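Local coordinates for 5-oxopent-3-ene-1,2,5-tricarboxylate decarboxylase (Exiguobacterium antarcticum B7, PDB 6IYM), which belongs to the fumarylacetoacetate hydrolase family and carries a magnesium ion held by acidic side chains, at residues 124-138 with 227-241. Residues are numbered along the deposited sequence; the frame is centred on the assembly and turned at random.
With MG (magnesium ion), chain C.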
# COMPACT_ATOMS: atom_id res chain seq x y z
N GLU A 124 18.74 3.00 -3.65
CA GLU A 124 18.56 4.10 -2.65
C GLU A 124 18.63 3.48 -1.26
O GLU A 124 17.69 2.76 -0.89
CB GLU A 124 17.21 4.82 -2.79
CG GLU A 124 17.05 5.65 -4.05
CD GLU A 124 15.84 6.59 -4.10
OE1 GLU A 124 15.72 7.31 -5.09
OE2 GLU A 124 14.98 6.54 -3.18
N GLY A 125 19.71 3.73 -0.53
CA GLY A 125 19.87 3.22 0.84
C GLY A 125 19.13 4.10 1.81
O GLY A 125 19.21 5.34 1.65
N GLU A 126 18.38 3.52 2.75
CA GLU A 126 17.42 4.33 3.57
C GLU A 126 17.24 3.78 4.99
O GLU A 126 17.21 2.53 5.18
CB GLU A 126 16.07 4.41 2.86
CG GLU A 126 16.13 5.06 1.48
CD GLU A 126 14.81 5.60 0.90
OE1 GLU A 126 13.81 5.71 1.67
OE2 GLU A 126 14.80 5.98 -0.31
N LEU A 127 17.11 4.68 5.96
CA LEU A 127 16.68 4.36 7.34
C LEU A 127 15.18 4.13 7.33
O LEU A 127 14.45 4.99 6.82
CB LEU A 127 17.04 5.52 8.27
CG LEU A 127 16.52 5.41 9.70
CD1 LEU A 127 17.11 4.20 10.39
CD2 LEU A 127 16.83 6.69 10.47
N ALA A 128 14.74 3.00 7.86
CA ALA A 128 13.32 2.61 7.94
C ALA A 128 12.85 2.79 9.37
O ALA A 128 13.50 2.22 10.26
CB ALA A 128 13.16 1.18 7.52
N ILE A 129 11.78 3.55 9.59
CA ILE A 129 11.03 3.58 10.88
C ILE A 129 10.04 2.41 10.94
O ILE A 129 9.20 2.28 10.03
CB ILE A 129 10.27 4.91 11.05
CG1 ILE A 129 11.18 6.13 10.89
CG2 ILE A 129 9.53 4.93 12.38
CD1 ILE A 129 10.41 7.43 10.67
N ILE A 130 10.07 1.65 12.03
CA ILE A 130 9.11 0.55 12.32
C ILE A 130 8.09 1.01 13.38
O ILE A 130 8.49 1.20 14.52
CB ILE A 130 9.86 -0.70 12.78
CG1 ILE A 130 10.99 -1.06 11.81
CG2 ILE A 130 8.89 -1.84 12.96
CD1 ILE A 130 10.50 -1.58 10.49
N ILE A 131 6.82 1.13 13.02
CA ILE A 131 5.75 1.67 13.93
C ILE A 131 5.35 0.52 14.85
O ILE A 131 5.21 -0.62 14.34
CB ILE A 131 4.58 2.23 13.12
CG1 ILE A 131 5.02 3.36 12.20
CG2 ILE A 131 3.41 2.63 14.01
CD1 ILE A 131 5.48 4.60 12.92
N GLY A 132 5.26 0.78 16.15
CA GLY A 132 4.97 -0.25 17.16
C GLY A 132 3.57 -0.11 17.73
O GLY A 132 3.07 -1.08 18.29
N THR A 133 2.97 1.07 17.62
CA THR A 133 1.64 1.38 18.21
C THR A 133 0.85 2.25 17.23
O THR A 133 1.38 3.27 16.74
CB THR A 133 1.75 1.96 19.64
OG1 THR A 133 2.39 3.23 19.64
CG2 THR A 133 2.53 1.06 20.58
N THR A 134 -0.37 1.81 16.90
CA THR A 134 -1.31 2.47 15.97
C THR A 134 -1.65 3.84 16.54
O THR A 134 -1.80 3.95 17.76
CB THR A 134 -2.57 1.63 15.79
OG1 THR A 134 -2.10 0.35 15.34
CG2 THR A 134 -3.57 2.23 14.83
N GLY A 135 -1.73 4.85 15.71
CA GLY A 135 -2.05 6.19 16.21
C GLY A 135 -2.23 7.14 15.06
O GLY A 135 -1.91 6.77 13.92
N ARG A 136 -2.67 8.35 15.37
CA ARG A 136 -2.94 9.38 14.35
C ARG A 136 -2.56 10.72 14.94
O ARG A 136 -2.58 10.81 16.16
CB ARG A 136 -4.42 9.29 14.00
CG ARG A 136 -4.80 10.03 12.73
CD ARG A 136 -6.30 9.97 12.58
NE ARG A 136 -6.88 11.30 12.64
CZ ARG A 136 -8.06 11.62 12.14
NH1 ARG A 136 -8.82 10.70 11.56
NH2 ARG A 136 -8.48 12.86 12.21
N ASP A 137 -2.22 11.71 14.11
CA ASP A 137 -1.99 13.11 14.57
C ASP A 137 -0.97 13.07 15.71
O ASP A 137 -1.24 13.58 16.80
CB ASP A 137 -3.31 13.75 14.97
CG ASP A 137 -4.34 13.64 13.86
OD1 ASP A 137 -3.99 14.00 12.74
OD2 ASP A 137 -5.44 13.13 14.12
N LEU A 138 0.17 12.43 15.43
CA LEU A 138 1.33 12.35 16.34
C LEU A 138 1.89 13.76 16.59
O LEU A 138 1.81 14.65 15.72
CB LEU A 138 2.35 11.37 15.74
CG LEU A 138 2.13 9.90 16.14
CD1 LEU A 138 0.68 9.48 15.98
CD2 LEU A 138 3.04 8.93 15.37
N ARG A 227 -0.85 13.02 10.00
CA ARG A 227 -1.86 14.11 10.03
C ARG A 227 -3.11 13.70 9.24
O ARG A 227 -3.06 13.72 7.98
CB ARG A 227 -1.26 15.41 9.49
CG ARG A 227 -1.05 16.49 10.53
CD ARG A 227 -0.95 17.84 9.84
NE ARG A 227 0.29 18.51 10.18
CZ ARG A 227 0.74 19.60 9.57
NH1 ARG A 227 0.06 20.14 8.57
NH2 ARG A 227 1.88 20.15 9.97
N GLY A 228 -4.19 13.36 9.95
CA GLY A 228 -5.45 12.86 9.35
C GLY A 228 -5.31 11.45 8.79
O GLY A 228 -6.28 10.96 8.19
N MET A 229 -4.15 10.80 8.96
CA MET A 229 -3.92 9.40 8.47
C MET A 229 -3.39 8.53 9.61
O MET A 229 -2.28 8.80 10.12
CB MET A 229 -2.92 9.34 7.32
CG MET A 229 -3.04 8.02 6.57
SD MET A 229 -1.80 7.80 5.28
CE MET A 229 -0.32 7.67 6.26
N THR A 230 -4.14 7.48 9.98
CA THR A 230 -3.75 6.50 11.02
C THR A 230 -2.55 5.68 10.54
O THR A 230 -2.57 5.16 9.39
CB THR A 230 -4.94 5.61 11.42
OG1 THR A 230 -5.94 6.46 12.00
CG2 THR A 230 -4.59 4.54 12.42
N LEU A 231 -1.51 5.60 11.39
CA LEU A 231 -0.38 4.66 11.21
C LEU A 231 -0.74 3.38 11.96
O LEU A 231 -1.21 3.50 13.10
CB LEU A 231 0.91 5.29 11.75
CG LEU A 231 1.34 6.61 11.09
CD1 LEU A 231 2.65 7.12 11.70
CD2 LEU A 231 1.48 6.43 9.59
N GLU A 232 -0.52 2.23 11.33
CA GLU A 232 -0.76 0.89 11.92
C GLU A 232 0.54 0.34 12.53
O GLU A 232 1.59 0.53 11.94
CB GLU A 232 -1.25 -0.10 10.86
CG GLU A 232 -2.37 0.43 9.98
CD GLU A 232 -3.74 0.55 10.65
OE1 GLU A 232 -3.87 0.13 11.82
OE2 GLU A 232 -4.67 1.08 10.00
N ALA A 233 0.45 -0.36 13.65
CA ALA A 233 1.53 -1.21 14.19
C ALA A 233 2.09 -2.05 13.04
O ALA A 233 1.31 -2.65 12.29
CB ALA A 233 1.01 -2.06 15.32
N GLY A 234 3.41 -2.02 12.85
CA GLY A 234 4.10 -2.77 11.79
C GLY A 234 4.23 -1.99 10.50
O GLY A 234 4.81 -2.54 9.52
N ASP A 235 3.70 -0.76 10.45
CA ASP A 235 4.03 0.17 9.33
C ASP A 235 5.55 0.34 9.21
O ASP A 235 6.24 0.40 10.26
CB ASP A 235 3.40 1.54 9.53
CG ASP A 235 2.08 1.73 8.81
OD1 ASP A 235 1.81 0.96 7.86
OD2 ASP A 235 1.34 2.65 9.21
N VAL A 236 6.05 0.42 7.98
CA VAL A 236 7.48 0.67 7.63
C VAL A 236 7.55 2.00 6.89
O VAL A 236 6.97 2.13 5.81
CB VAL A 236 8.09 -0.46 6.79
CG1 VAL A 236 9.57 -0.23 6.49
CG2 VAL A 236 7.91 -1.82 7.43
N ILE A 237 8.26 2.98 7.44
CA ILE A 237 8.41 4.29 6.76
C ILE A 237 9.86 4.42 6.32
O ILE A 237 10.77 4.48 7.21
CB ILE A 237 7.93 5.42 7.68
CG1 ILE A 237 6.54 5.11 8.24
CG2 ILE A 237 7.95 6.76 6.94
CD1 ILE A 237 6.02 6.11 9.23
N ALA A 238 10.08 4.52 5.01
CA ALA A 238 11.42 4.71 4.41
C ALA A 238 11.69 6.22 4.36
O ALA A 238 10.92 6.90 3.72
CB ALA A 238 11.46 4.06 3.07
N THR A 239 12.76 6.72 5.02
CA THR A 239 12.90 8.15 5.38
C THR A 239 13.75 8.92 4.37
O THR A 239 14.14 10.06 4.70
CB THR A 239 13.42 8.33 6.81
OG1 THR A 239 14.67 7.67 6.92
CG2 THR A 239 12.47 7.74 7.84
N GLY A 240 13.95 8.36 3.18
CA GLY A 240 14.70 8.97 2.06
C GLY A 240 16.15 8.50 2.05
O GLY A 240 16.55 7.76 2.96
N THR A 241 16.94 8.99 1.10
CA THR A 241 18.26 8.46 0.73
C THR A 241 19.26 9.60 0.63
O THR A 241 18.92 10.68 0.18
CB THR A 241 18.12 7.67 -0.57
OG1 THR A 241 19.25 6.79 -0.57
CG2 THR A 241 18.04 8.53 -1.81
MG MG C . 13.56 6.54 -1.75
O HOH W 1 17.14 7.64 5.39
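Ile-129 and Ile-237 exchange both backbone hydrogen bonds as an antiparallel pair. Where the chain reverses, Glu-232 to Asp-235 form a type II turn whose third residue, Gly-234, accepts the positive phi (90°) and donates its N to O of Ile-131. Beyond it, Gly-135 and Leu-231 make a two-bond bridge, and OG1 of Thr-134 accepts from N of Ala-233.

Beta-branched Ile-130 and Val-236 suit the extended backbone and share one face with Ala-128, small enough to fit beside CG1 of Val-236; Ile-130 touches Phe-180, Ala-128 Ile-153, and Val-236 both. Ile-129 and Ile-237 take the opposite face, and CD1 of Ile-131, which points at the partner segment, meets CD1 of Leu-231 and of Ile-237 near helix 218-225. This is part of the mixed beta sheet of the fumarylacetoacetate hydrolase fold, with the metal site at one end.

There, OE2 of Glu-124 and OE2 of Glu-126 each bind magnesium at 2.0 Å, joined by Asp-155, while Arg-159 pairs with OE1 of Glu-124. N of Gly-240 reaches OE1 of Glu-126 from above the carboxylate plane (3.1 Å), which probably helps to orient this ligand. Thr-239 grips O of Leu-127 twice, by N and by OG1 (2.7 Å): its chi1 of 59° brings the hydroxyl to the same carbonyl as N and sends CG2 to CD1 of Ile-129. OG1 of Thr-241, also bonded to Gln-207, donates to O of Gly-125.

At the far end, Asp-137 takes N of Gly-228 on OD1 (2.9 Å) and NE of Arg-136 on OD2, the latter a salt bridge. CA of Gly-228, a glycine suited to its positive phi (71°), lies over one face of the Arg-136 guanidinium, toward its rim; Arg-136 also pairs with Glu-112 of the second subunit.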